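Local coordinates for protein dipeptide Epimerase (Enterococcus faecalis V583, PDB 3JVA) that belongs to the mandelate racemase/muconate lactonizing enzyme family, joining an enolase-type N-terminal domain to a TIM-barrel-like domain that holds a magnesium ion, at residues Glu40-Tyr45 and Gly111-Leu116; Asp198-Ile203 and Thr230-Thr235; Phe244-Ala249 and Leu275-Ile280; Ile299-Ala304 and Ala317-Thr322. All coordinates share one frame; numbering follows the deposited sequence.

Interaction 1: residues Glu40-Tyr45 and Gly111-Leu116; sequences EGLVGY and GQKAQL
Gln112 and Lys113, neighbours on the last turn of helix 96-114, each send a polar group across to the segment Glu40-Tyr45, and Leu42 fills the interval between them. The hydrogen bonds come first. Gln112, extended beyond CG, lays its amide against the backbone of Val43: NE2 donates to Val43 O at 2.6 Å, a short bond but a bent one, with an N-H...O angle of 134°. The donor is tilted 23° from the carbonyl plane. The other end of the amide works through a water, which accepts from Val43 N at 2.9 Å and donates to Gln112 OE1. One side chain therefore serves both the C=O and the N-H of a single residue. Asp108, one turn earlier on the helix, takes the N-H of Tyr45 and a weak bond from Gln112 NE2.

The ionic part is a salt bridge. Lys113 NZ meets Glu40 OE1 at 2.9 Å, on the syn lone pair of the carboxylate. CG of Lys113 lies anti to its backbone N (chi1 -178°) and the chain bends at chi2, which carries the ammonium group toward the turn before strand 43-48.

The apolar part is Leu42, whose CD1 rests 3.9 Å from Lys113 CA and 4.1 Å from Lys113 CD. Just beyond, a Schellman motif with Gln115 at C-prime ends the helix.

Strand 43-48 is an outermost strand of its sheet within the chain, and here one side-chain amide meets the backbone C=O and N-H of Val43, directly and through a water, while the salt bridge pairs two opposite charges at the surface.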
loop_
_atom_site.group_PDB
_atom_site.type_symbol
_atom_site.label_atom_id
_atom_site.label_comp_id
_atom_site.label_asym_id
_atom_site.label_seq_id
_atom_site.Cartn_x
_atom_site.Cartn_y
_atom_site.Cartn_z
ATOM N N GLU B 40 47.149 13.860 29.530
ATOM C CA GLU B 40 47.670 15.218 29.668
ATOM C C GLU B 40 47.144 15.978 30.882
ATOM O O GLU B 40 47.644 17.053 31.213
ATOM C CB GLU B 40 47.398 16.019 28.386
ATOM C CG GLU B 40 45.939 16.056 27.951
ATOM C CD GLU B 40 45.766 16.617 26.548
ATOM O OE1 GLU B 40 45.930 17.842 26.358
ATOM O OE2 GLU B 40 45.473 15.822 25.629
ATOM N N GLY B 41 46.132 15.430 31.546
ATOM C CA GLY B 41 45.606 16.095 32.724
ATOM C C GLY B 41 44.235 16.734 32.600
ATOM O O GLY B 41 43.678 17.177 33.603
ATOM N N LEU B 42 43.691 16.815 31.390
ATOM C CA LEU B 42 42.359 17.398 31.220
ATOM C C LEU B 42 41.326 16.402 31.733
ATOM O O LEU B 42 41.503 15.191 31.602
ATOM C CB LEU B 42 42.077 17.707 29.750
ATOM C CG LEU B 42 42.939 18.775 29.069
ATOM C CD1 LEU B 42 42.522 18.910 27.611
ATOM C CD2 LEU B 42 42.786 20.102 29.798
ATOM N N VAL B 43 40.241 16.910 32.306
ATOM C CA VAL B 43 39.199 16.042 32.839
ATOM C C VAL B 43 37.832 16.452 32.304
ATOM O O VAL B 43 37.523 17.641 32.234
ATOM C CB VAL B 43 39.167 16.101 34.383
ATOM C CG1 VAL B 43 38.028 15.242 34.917
ATOM C CG2 VAL B 43 40.497 15.617 34.949
ATOM N N GLY B 44 37.024 15.464 31.931
ATOM C CA GLY B 44 35.695 15.745 31.414
ATOM C C GLY B 44 34.645 15.192 32.357
ATOM O O GLY B 44 34.850 14.141 32.962
ATOM N N TYR B 45 33.520 15.891 32.481
ATOM C CA TYR B 45 32.453 15.455 33.373
ATOM C C TYR B 45 31.228 14.960 32.622
ATOM O O TYR B 45 30.827 15.540 31.620
ATOM C CB TYR B 45 32.038 16.604 34.291
ATOM C CG TYR B 45 33.141 17.045 35.224
ATOM C CD1 TYR B 45 33.346 16.400 36.444
ATOM C CD2 TYR B 45 33.997 18.085 34.874
ATOM C CE1 TYR B 45 34.385 16.786 37.297
ATOM C CE2 TYR B 45 35.038 18.479 35.717
ATOM C CZ TYR B 45 35.224 17.825 36.923
ATOM O OH TYR B 45 36.243 18.223 37.758
ATOM N N GLY B 111 35.639 19.928 24.157
ATOM C CA GLY B 111 35.597 21.374 24.315
ATOM C C GLY B 111 36.823 21.894 25.047
ATOM O O GLY B 111 37.401 22.918 24.673
ATOM N N GLN B 112 37.234 21.182 26.088
ATOM C CA GLN B 112 38.395 21.596 26.859
ATOM C C GLN B 112 39.671 21.575 26.022
ATOM O O GLN B 112 40.476 22.499 26.101
ATOM C CB GLN B 112 38.535 20.721 28.104
ATOM C CG GLN B 112 37.424 20.991 29.112
ATOM C CD GLN B 112 37.591 20.227 30.400
ATOM O OE1 GLN B 112 38.661 20.238 31.007
ATOM N NE2 GLN B 112 36.526 19.566 30.839
ATOM N N LYS B 113 39.848 20.539 25.206
ATOM C CA LYS B 113 41.036 20.443 24.359
ATOM C C LYS B 113 41.027 21.502 23.254
ATOM O O LYS B 113 42.068 22.089 22.936
ATOM C CB LYS B 113 41.136 19.051 23.730
ATOM C CG LYS B 113 42.376 18.840 22.870
ATOM C CD LYS B 113 43.658 18.981 23.690
ATOM C CE LYS B 113 44.889 18.609 22.866
ATOM N NZ LYS B 113 46.158 18.803 23.627
ATOM N N ALA B 114 39.858 21.741 22.664
ATOM C CA ALA B 114 39.729 22.740 21.605
ATOM C C ALA B 114 39.658 24.150 22.197
ATOM O O ALA B 114 39.765 25.147 21.471
ATOM C CB ALA B 114 38.469 22.462 20.765
ATOM N N GLN B 115 39.485 24.221 23.514
ATOM C CA GLN B 115 39.361 25.492 24.235
ATOM C C GLN B 115 38.178 26.277 23.667
ATOM O O GLN B 115 38.289 27.447 23.285
ATOM C CB GLN B 115 40.665 26.297 24.142
ATOM C CG GLN B 115 41.870 25.535 24.702
ATOM C CD GLN B 115 43.098 26.409 24.934
ATOM O OE1 GLN B 115 44.178 25.906 25.258
ATOM N NE2 GLN B 115 42.936 27.715 24.782
ATOM N N LEU B 116 37.038 25.597 23.621
ATOM C CA LEU B 116 35.799 26.165 23.107
ATOM C C LEU B 116 34.619 25.683 23.932
ATOM O O LEU B 116 34.626 24.557 24.442
ATOM C CB LEU B 116 35.568 25.715 21.661
ATOM C CG LEU B 116 36.532 26.152 20.560
ATOM C CD1 LEU B 116 36.260 25.349 19.304
ATOM C CD2 LEU B 116 36.365 27.631 20.299
HETATM O O HOH W 1 40.299 19.732 32.882
#

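Interaction 2: residues Asp198-Ile203 and Thr230-Thr235; sequences DAVKAI and TSQVNT
The backbones come closest at Val200 and Val233, whose CA atoms lie 6.4 Å apart where helix 196-206 passes the end of helix 223-232. Val233 is the first residue to leave the helical conformation there. The contacts across this meeting are essentially apolar, with no hydrogen bond between the segments. Val200 straddles the helix end with its two methyls: CG1 reaches Val233 CG1 at 3.9 Å, and CG2 lies 3.8 Å from Gln232 CB. It can do both because CG1 stands anti to the backbone N (chi1 172°), leaving CG2 on the side of the N. Gln232 contributes its CB alone, for its chain bends at chi2 and carries the amide away.

One turn on, Ile203 uses its CG2 branch, which touches Thr235 CB at 3.8 Å and Val233 CG2 at 4.2 Å. Val233 thus faces both helix residues, a methyl to each. Beneath them, Ile203 and Thr235 both meet Val214 of strand 213-215, and Ile203 also meets Ile237 of strand 236-239. Lys197 of a neighbouring subunit donates from NZ to the carbonyl oxygens of Thr230 and Thr235. Successive helices packed side by side over parallel strands are the hallmark of the outer layer of a beta/alpha barrel.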
loop_
_atom_site.group_PDB
_atom_site.type_symbol
_atom_site.label_atom_id
_atom_site.label_comp_id
_atom_site.label_asym_id
_atom_site.label_seq_id
_atom_site.Cartn_x
_atom_site.Cartn_y
_atom_site.Cartn_z
ATOM N N ASP B 198 -9.796 8.031 23.671
ATOM C CA ASP B 198 -9.987 8.763 24.922
ATOM C C ASP B 198 -9.085 9.992 24.874
ATOM O O ASP B 198 -9.459 11.070 25.338
ATOM C CB ASP B 198 -9.590 7.907 26.129
ATOM C CG ASP B 198 -10.704 6.990 26.592
ATOM O OD1 ASP B 198 -11.823 7.081 26.043
ATOM O OD2 ASP B 198 -10.456 6.187 27.513
ATOM N N ALA B 199 -7.887 9.813 24.318
ATOM C CA ALA B 199 -6.918 10.900 24.208
ATOM C C ALA B 199 -7.472 12.063 23.393
ATOM O O ALA B 199 -7.326 13.222 23.774
ATOM C CB ALA B 199 -5.618 10.391 23.575
ATOM N N VAL B 200 -8.100 11.758 22.263
ATOM C CA VAL B 200 -8.667 12.808 21.425
ATOM C C VAL B 200 -9.698 13.596 22.226
ATOM O O VAL B 200 -9.738 14.823 22.173
ATOM C CB VAL B 200 -9.334 12.211 20.164
ATOM C CG1 VAL B 200 -10.085 13.295 19.393
ATOM C CG2 VAL B 200 -8.271 11.580 19.280
ATOM N N LYS B 201 -10.516 12.875 22.985
ATOM C CA LYS B 201 -11.559 13.484 23.806
ATOM C C LYS B 201 -10.952 14.419 24.853
ATOM O O LYS B 201 -11.342 15.582 24.970
ATOM C CB LYS B 201 -12.354 12.384 24.516
ATOM C CG LYS B 201 -13.745 12.789 24.984
ATOM C CD LYS B 201 -14.348 11.738 25.928
ATOM C CE LYS B 201 -14.084 10.303 25.456
ATOM N NZ LYS B 201 -14.532 10.041 24.057
ATOM N N ALA B 202 -9.985 13.899 25.603
ATOM C CA ALA B 202 -9.337 14.670 26.659
ATOM C C ALA B 202 -8.599 15.889 26.120
ATOM O O ALA B 202 -8.717 16.987 26.661
ATOM C CB ALA B 202 -8.372 13.776 27.442
ATOM N N ILE B 203 -7.840 15.698 25.048
ATOM C CA ILE B 203 -7.082 16.798 24.475
ATOM C C ILE B 203 -7.985 17.910 23.946
ATOM O O ILE B 203 -7.709 19.095 24.154
ATOM C CB ILE B 203 -6.134 16.282 23.368
ATOM C CG1 ILE B 203 -5.060 15.393 24.007
ATOM C CG2 ILE B 203 -5.474 17.452 22.646
ATOM C CD1 ILE B 203 -4.172 14.659 23.012
ATOM N N THR B 230 -2.593 12.435 16.718
ATOM C CA THR B 230 -2.005 13.548 15.995
ATOM C C THR B 230 -2.884 14.008 14.837
ATOM O O THR B 230 -3.081 15.207 14.630
ATOM C CB THR B 230 -0.623 13.158 15.452
ATOM O OG1 THR B 230 0.228 12.818 16.551
ATOM C CG2 THR B 230 -0.010 14.306 14.657
ATOM N N SER B 231 -3.422 13.046 14.098
ATOM C CA SER B 231 -4.254 13.342 12.940
ATOM C C SER B 231 -5.679 13.778 13.274
ATOM O O SER B 231 -6.385 14.282 12.405
ATOM C CB SER B 231 -4.312 12.120 12.022
ATOM O OG SER B 231 -5.082 11.081 12.608
ATOM N N GLN B 232 -6.105 13.594 14.520
ATOM C CA GLN B 232 -7.471 13.963 14.889
ATOM C C GLN B 232 -7.633 15.262 15.668
ATOM O O GLN B 232 -8.741 15.801 15.745
ATOM C CB GLN B 232 -8.122 12.827 15.681
ATOM C CG GLN B 232 -8.313 11.542 14.891
ATOM C CD GLN B 232 -9.171 11.742 13.659
ATOM O OE1 GLN B 232 -10.218 12.393 13.717
ATOM N NE2 GLN B 232 -8.738 11.178 12.535
ATOM N N VAL B 233 -6.553 15.772 16.248
ATOM C CA VAL B 233 -6.647 17.011 17.016
ATOM C C VAL B 233 -5.784 18.118 16.430
ATOM O O VAL B 233 -4.766 17.850 15.787
ATOM C CB VAL B 233 -6.228 16.795 18.488
ATOM C CG1 VAL B 233 -6.998 15.623 19.084
ATOM C CG2 VAL B 233 -4.726 16.549 18.576
ATOM N N ASN B 234 -6.195 19.363 16.655
ATOM C CA ASN B 234 -5.438 20.510 16.164
ATOM C C ASN B 234 -4.210 20.758 17.039
ATOM O O ASN B 234 -3.210 21.310 16.578
ATOM C CB ASN B 234 -6.308 21.772 16.160
ATOM C CG ASN B 234 -7.392 21.729 15.106
ATOM O OD1 ASN B 234 -7.150 21.321 13.970
ATOM N ND2 ASN B 234 -8.594 22.162 15.471
ATOM N N THR B 235 -4.291 20.349 18.300
ATOM C CA THR B 235 -3.189 20.555 19.232
ATOM C C THR B 235 -1.931 19.808 18.811
ATOM O O THR B 235 -1.996 18.658 18.373
ATOM C CB THR B 235 -3.575 20.108 20.659
ATOM O OG1 THR B 235 -4.670 20.905 21.130
ATOM C CG2 THR B 235 -2.400 20.277 21.607
#

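Interaction 3: residues Phe244-Ala249 and Leu275-Ile280; sequences FDAQDA and LKINQI
A capping box opens helix 246-255, and the turn that it starts packs on helix 271-284. Ala246 and Ile277 bring their CA atoms to 4.7 Å, a close approach consistent with the small side chain of Ala246. Ala246 CB sits against Lys276 CB at 3.8 Å and Ile280 CD1 at 3.9 Å. Ile277 reaches along the helix start: CG1, anti to the carbonyl carbon (chi1 -67°), lies 3.7 Å from Ala246 N, and CD1 touches the backbone of Phe244 and Asp245. Its other branch, CG2, turns to Ala249 CB at 4.0 Å.

The cap holds this turn in shape. Asp245 OD1 accepts from Asp248 N at 2.9 Å, nearly along the C-O axis. In return, Asp248 OD2 takes Phe244 N on its anti lone pair and Asp245 N from above the carboxylate plane, two donors on one oxygen. Among the N-H groups of the first turn, Asp248 N is thus satisfied by the cap and Ala246 N by Glu273. Thr283 of a second subunit packs on Ala246 and Ile280, while Arg221 of a fifth subunit forms a salt bridge with Asp248.

Both helices belong to the outer layer of the barrel, one before and one after strand 260-263 in sequence.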
loop_
_atom_site.group_PDB
_atom_site.type_symbol
_atom_site.label_atom_id
_atom_site.label_comp_id
_atom_site.label_asym_id
_atom_site.label_seq_id
_atom_site.Cartn_x
_atom_site.Cartn_y
_atom_site.Cartn_z
ATOM N N PHE B 244 13.302 6.872 21.897
ATOM C CA PHE B 244 14.476 6.711 22.742
ATOM C C PHE B 244 15.709 7.036 21.904
ATOM O O PHE B 244 16.502 7.901 22.273
ATOM C CB PHE B 244 14.591 5.274 23.263
ATOM C CG PHE B 244 13.870 5.033 24.562
ATOM C CD1 PHE B 244 12.558 5.451 24.734
ATOM C CD2 PHE B 244 14.504 4.376 25.608
ATOM C CE1 PHE B 244 11.887 5.217 25.929
ATOM C CE2 PHE B 244 13.837 4.138 26.810
ATOM C CZ PHE B 244 12.522 4.563 26.966
ATOM N N ASP B 245 15.843 6.362 20.761
ATOM C CA ASP B 245 17.000 6.555 19.880
ATOM C C ASP B 245 16.707 6.965 18.433
ATOM O O ASP B 245 15.560 7.174 18.040
ATOM C CB ASP B 245 17.859 5.283 19.868
ATOM C CG ASP B 245 17.091 4.059 19.392
ATOM O OD1 ASP B 245 16.168 4.214 18.569
ATOM O OD2 ASP B 245 17.422 2.936 19.837
ATOM N N ALA B 246 17.772 7.071 17.638
ATOM C CA ALA B 246 17.657 7.471 16.243
ATOM C C ALA B 246 16.768 6.541 15.436
ATOM O O ALA B 246 16.049 6.981 14.537
ATOM C CB ALA B 246 19.047 7.547 15.601
ATOM N N GLN B 247 16.818 5.249 15.742
ATOM C CA GLN B 247 15.989 4.305 15.005
ATOM C C GLN B 247 14.513 4.575 15.274
ATOM O O GLN B 247 13.685 4.464 14.372
ATOM C CB GLN B 247 16.364 2.871 15.366
ATOM C CG GLN B 247 17.757 2.500 14.863
ATOM C CD GLN B 247 18.122 1.058 15.139
ATOM O OE1 GLN B 247 18.251 0.649 16.290
ATOM N NE2 GLN B 247 18.288 0.278 14.078
ATOM N N ASP B 248 14.193 4.949 16.509
ATOM C CA ASP B 248 12.811 5.268 16.864
ATOM C C ASP B 248 12.389 6.526 16.110
ATOM O O ASP B 248 11.276 6.616 15.594
ATOM C CB ASP B 248 12.666 5.533 18.368
ATOM C CG ASP B 248 12.878 4.294 19.215
ATOM O OD1 ASP B 248 12.668 3.164 18.721
ATOM O OD2 ASP B 248 13.242 4.458 20.398
ATOM N N ALA B 249 13.283 7.509 16.056
ATOM C CA ALA B 249 12.981 8.748 15.355
ATOM C C ALA B 249 12.695 8.480 13.885
ATOM O O ALA B 249 11.762 9.040 13.320
ATOM C CB ALA B 249 14.140 9.734 15.497
ATOM N N LEU B 275 22.174 14.036 18.356
ATOM C CA LEU B 275 22.400 14.754 17.111
ATOM C C LEU B 275 21.735 14.028 15.943
ATOM O O LEU B 275 21.150 14.664 15.065
ATOM C CB LEU B 275 23.901 14.911 16.851
ATOM C CG LEU B 275 24.575 15.996 17.693
ATOM C CD1 LEU B 275 26.095 15.847 17.590
ATOM C CD2 LEU B 275 24.120 17.372 17.224
ATOM N N LYS B 276 21.813 12.700 15.940
ATOM C CA LYS B 276 21.200 11.907 14.875
ATOM C C LYS B 276 19.693 12.102 14.887
ATOM O O LYS B 276 19.067 12.290 13.844
ATOM C CB LYS B 276 21.499 10.420 15.066
ATOM C CG LYS B 276 22.965 10.037 14.940
ATOM C CD LYS B 276 23.111 8.542 15.138
ATOM C CE LYS B 276 24.558 8.096 15.112
ATOM N NZ LYS B 276 24.645 6.649 15.465
ATOM N N ILE B 277 19.109 12.033 16.079
ATOM C CA ILE B 277 17.669 12.214 16.205
ATOM C C ILE B 277 17.249 13.566 15.639
ATOM O O ILE B 277 16.322 13.652 14.836
ATOM C CB ILE B 277 17.214 12.124 17.684
ATOM C CG1 ILE B 277 17.419 10.695 18.203
ATOM C CG2 ILE B 277 15.738 12.526 17.796
ATOM C CD1 ILE B 277 17.255 10.540 19.712
ATOM N N ASN B 278 17.938 14.627 16.047
ATOM C CA ASN B 278 17.588 15.949 15.558
ATOM C C ASN B 278 17.748 16.117 14.045
ATOM O O ASN B 278 16.910 16.748 13.405
ATOM C CB ASN B 278 18.398 17.024 16.278
ATOM C CG ASN B 278 17.942 18.414 15.912
ATOM O OD1 ASN B 278 16.764 18.738 16.048
ATOM N ND2 ASN B 278 18.866 19.244 15.434
ATOM N N GLN B 279 18.818 15.565 13.473
ATOM C CA GLN B 279 19.035 15.679 12.029
ATOM C C GLN B 279 17.974 14.904 11.258
ATOM O O GLN B 279 17.533 15.333 10.194
ATOM C CB GLN B 279 20.418 15.151 11.640
ATOM C CG GLN B 279 21.571 15.904 12.271
ATOM C CD GLN B 279 22.906 15.238 11.985
ATOM O OE1 GLN B 279 22.993 14.007 11.887
ATOM N NE2 GLN B 279 23.951 16.041 11.865
ATOM N N ILE B 280 17.574 13.752 11.788
ATOM C CA ILE B 280 16.541 12.952 11.141
ATOM C C ILE B 280 15.227 13.731 11.165
ATOM O O ILE B 280 14.527 13.824 10.152
ATOM C CB ILE B 280 16.338 11.606 11.870
ATOM C CG1 ILE B 280 17.542 10.690 11.608
ATOM C CG2 ILE B 280 15.037 10.945 11.400
ATOM C CD1 ILE B 280 17.621 9.481 12.535
#

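Interaction 4: residues Ile299-Ala304 and Ala317-Thr322; sequences IGITAA and ADLDAT
Ile301 is the centre of this contact, its side chain pressed into the bend made by Leu319, Ala321 and Thr322. Its CD1 lies 3.7 Å from Ala321 CB and 4.0 Å from Leu319 CB, while CG1 meets Thr322 CG2 at 4.0 Å. The bend at chi2 (-64°) explains the reach: CG1 stands anti to the carbonyl carbon, and CD1 is turned aside instead of extended. One turn along helix 298-310, Ala304 takes Leu319, whose CD2 rests 3.6 Å from Ala304 CB, with CD1 at 4.1 Å from the same methyl. No hydrogen bond crosses the segments, so the fit rests on these apolar contacts.

The second shell fixes the loop by its polar atoms. Thr322 puts its methyl CG2 toward the helix and its OG1 elsewhere, where it bonds to the carbonyl of Ser335. The side chain of Asp320 starts off away from the helix, and its OD2 accepts from Thr134 N; Leu319 N donates to Thr131. Behind the apolar group, Cys292 and Val334 also touch Ile301, and Ile290 touches Ala304 and Leu319.

Further out, helix 298-310 follows strand 287-290 and leads into strand 314-317. The loop 318-322 leaves that strand beside strand 128-134, where the eighth strand of the barrel meets the first, and Ile104 of helix 96-114 packs on Ile299 and Ala303.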
loop_
_atom_site.group_PDB
_atom_site.type_symbol
_atom_site.label_atom_id
_atom_site.label_comp_id
_atom_site.label_asym_id
_atom_site.label_seq_id
_atom_site.Cartn_x
_atom_site.Cartn_y
_atom_site.Cartn_z
ATOM N N ILE B 299 25.253 18.440 35.517
ATOM C CA ILE B 299 25.974 17.985 34.332
ATOM C C ILE B 299 25.039 17.614 33.175
ATOM O O ILE B 299 25.219 18.074 32.046
ATOM C CB ILE B 299 26.869 16.789 34.666
ATOM C CG1 ILE B 299 27.896 17.201 35.727
ATOM C CG2 ILE B 299 27.571 16.300 33.401
ATOM C CD1 ILE B 299 28.685 16.042 36.314
ATOM N N GLY B 300 24.044 16.783 33.457
ATOM C CA GLY B 300 23.112 16.391 32.416
ATOM C C GLY B 300 22.390 17.582 31.810
ATOM O O GLY B 300 22.229 17.675 30.590
ATOM N N ILE B 301 21.959 18.506 32.662
ATOM C CA ILE B 301 21.247 19.682 32.193
ATOM C C ILE B 301 22.137 20.567 31.334
ATOM O O ILE B 301 21.709 21.070 30.295
ATOM C CB ILE B 301 20.707 20.522 33.376
ATOM C CG1 ILE B 301 19.548 19.782 34.055
ATOM C CG2 ILE B 301 20.279 21.895 32.886
ATOM C CD1 ILE B 301 18.320 19.585 33.153
ATOM N N THR B 302 23.376 20.757 31.768
ATOM C CA THR B 302 24.301 21.608 31.033
ATOM C C THR B 302 24.608 21.045 29.651
ATOM O O THR B 302 24.615 21.781 28.660
ATOM C CB THR B 302 25.596 21.811 31.845
ATOM O OG1 THR B 302 25.255 22.384 33.115
ATOM C CG2 THR B 302 26.551 22.758 31.117
ATOM N N ALA B 303 24.837 19.738 29.578
ATOM C CA ALA B 303 25.124 19.107 28.299
ATOM C C ALA B 303 23.939 19.335 27.361
ATOM O O ALA B 303 24.108 19.747 26.215
ATOM C CB ALA B 303 25.373 17.609 28.492
ATOM N N ALA B 304 22.735 19.080 27.861
ATOM C CA ALA B 304 21.534 19.259 27.052
ATOM C C ALA B 304 21.353 20.708 26.597
ATOM O O ALA B 304 20.933 20.955 25.467
ATOM C CB ALA B 304 20.303 18.788 27.834
ATOM N N ALA B 317 12.795 23.658 24.996
ATOM C CA ALA B 317 13.611 23.057 26.039
ATOM C C ALA B 317 12.859 22.951 27.359
ATOM O O ALA B 317 12.179 23.887 27.781
ATOM C CB ALA B 317 14.892 23.862 26.226
ATOM N N ASP B 318 12.974 21.789 27.988
ATOM C CA ASP B 318 12.350 21.514 29.276
ATOM C C ASP B 318 13.521 21.029 30.124
ATOM O O ASP B 318 13.636 19.847 30.429
ATOM C CB ASP B 318 11.283 20.421 29.119
ATOM C CG ASP B 318 10.654 20.019 30.440
ATOM O OD1 ASP B 318 10.516 20.889 31.324
ATOM O OD2 ASP B 318 10.287 18.833 30.592
ATOM N N LEU B 319 14.395 21.967 30.480
ATOM C CA LEU B 319 15.603 21.663 31.251
ATOM C C LEU B 319 15.568 22.424 32.568
ATOM O O LEU B 319 16.311 23.380 32.764
ATOM C CB LEU B 319 16.831 22.076 30.434
ATOM C CG LEU B 319 16.914 21.462 29.032
ATOM C CD1 LEU B 319 18.040 22.121 28.251
ATOM C CD2 LEU B 319 17.133 19.952 29.138
ATOM N N ASP B 320 14.712 21.962 33.473
ATOM C CA ASP B 320 14.505 22.616 34.760
ATOM C C ASP B 320 14.974 21.843 35.989
ATOM O O ASP B 320 14.703 22.255 37.114
ATOM C CB ASP B 320 13.010 22.914 34.909
ATOM C CG ASP B 320 12.160 21.651 34.889
ATOM O OD1 ASP B 320 12.668 20.577 34.481
ATOM O OD2 ASP B 320 10.975 21.728 35.270
ATOM N N ALA B 321 15.682 20.737 35.788
ATOM C CA ALA B 321 16.125 19.932 36.924
ATOM C C ALA B 321 16.949 20.675 37.981
ATOM O O ALA B 321 16.776 20.428 39.174
ATOM C CB ALA B 321 16.893 18.708 36.429
ATOM N N THR B 322 17.834 21.581 37.571
ATOM C CA THR B 322 18.648 22.276 38.567
ATOM C C THR B 322 17.827 23.161 39.493
ATOM O O THR B 322 18.237 23.420 40.628
ATOM C CB THR B 322 19.770 23.145 37.934
ATOM O OG1 THR B 322 19.198 24.248 37.218
ATOM C CG2 THR B 322 20.625 22.308 36.987
#

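Along the chain the four contacts come in series. Interaction 1 closes within the N-terminal domain before the other three open, all of them in the barrel domain. Interaction 2 joins the helices after strands 185-189 and 213-215, interaction 3 those after 236-239 and 260-263, and interaction 4 the helix after 287-290 with the loop after 314-317, so they step round the same parallel strands. Interactions 1 and 2 lie on opposite sides of the chain's centre, about 47 Å apart between centres, whereas the centres of interactions 3 and 4 are about 19 Å apart. Interactions 1 and 4 touch, Tyr45 O meeting Ile299 CG2 at 3.8 Å, a direct link between the two domains.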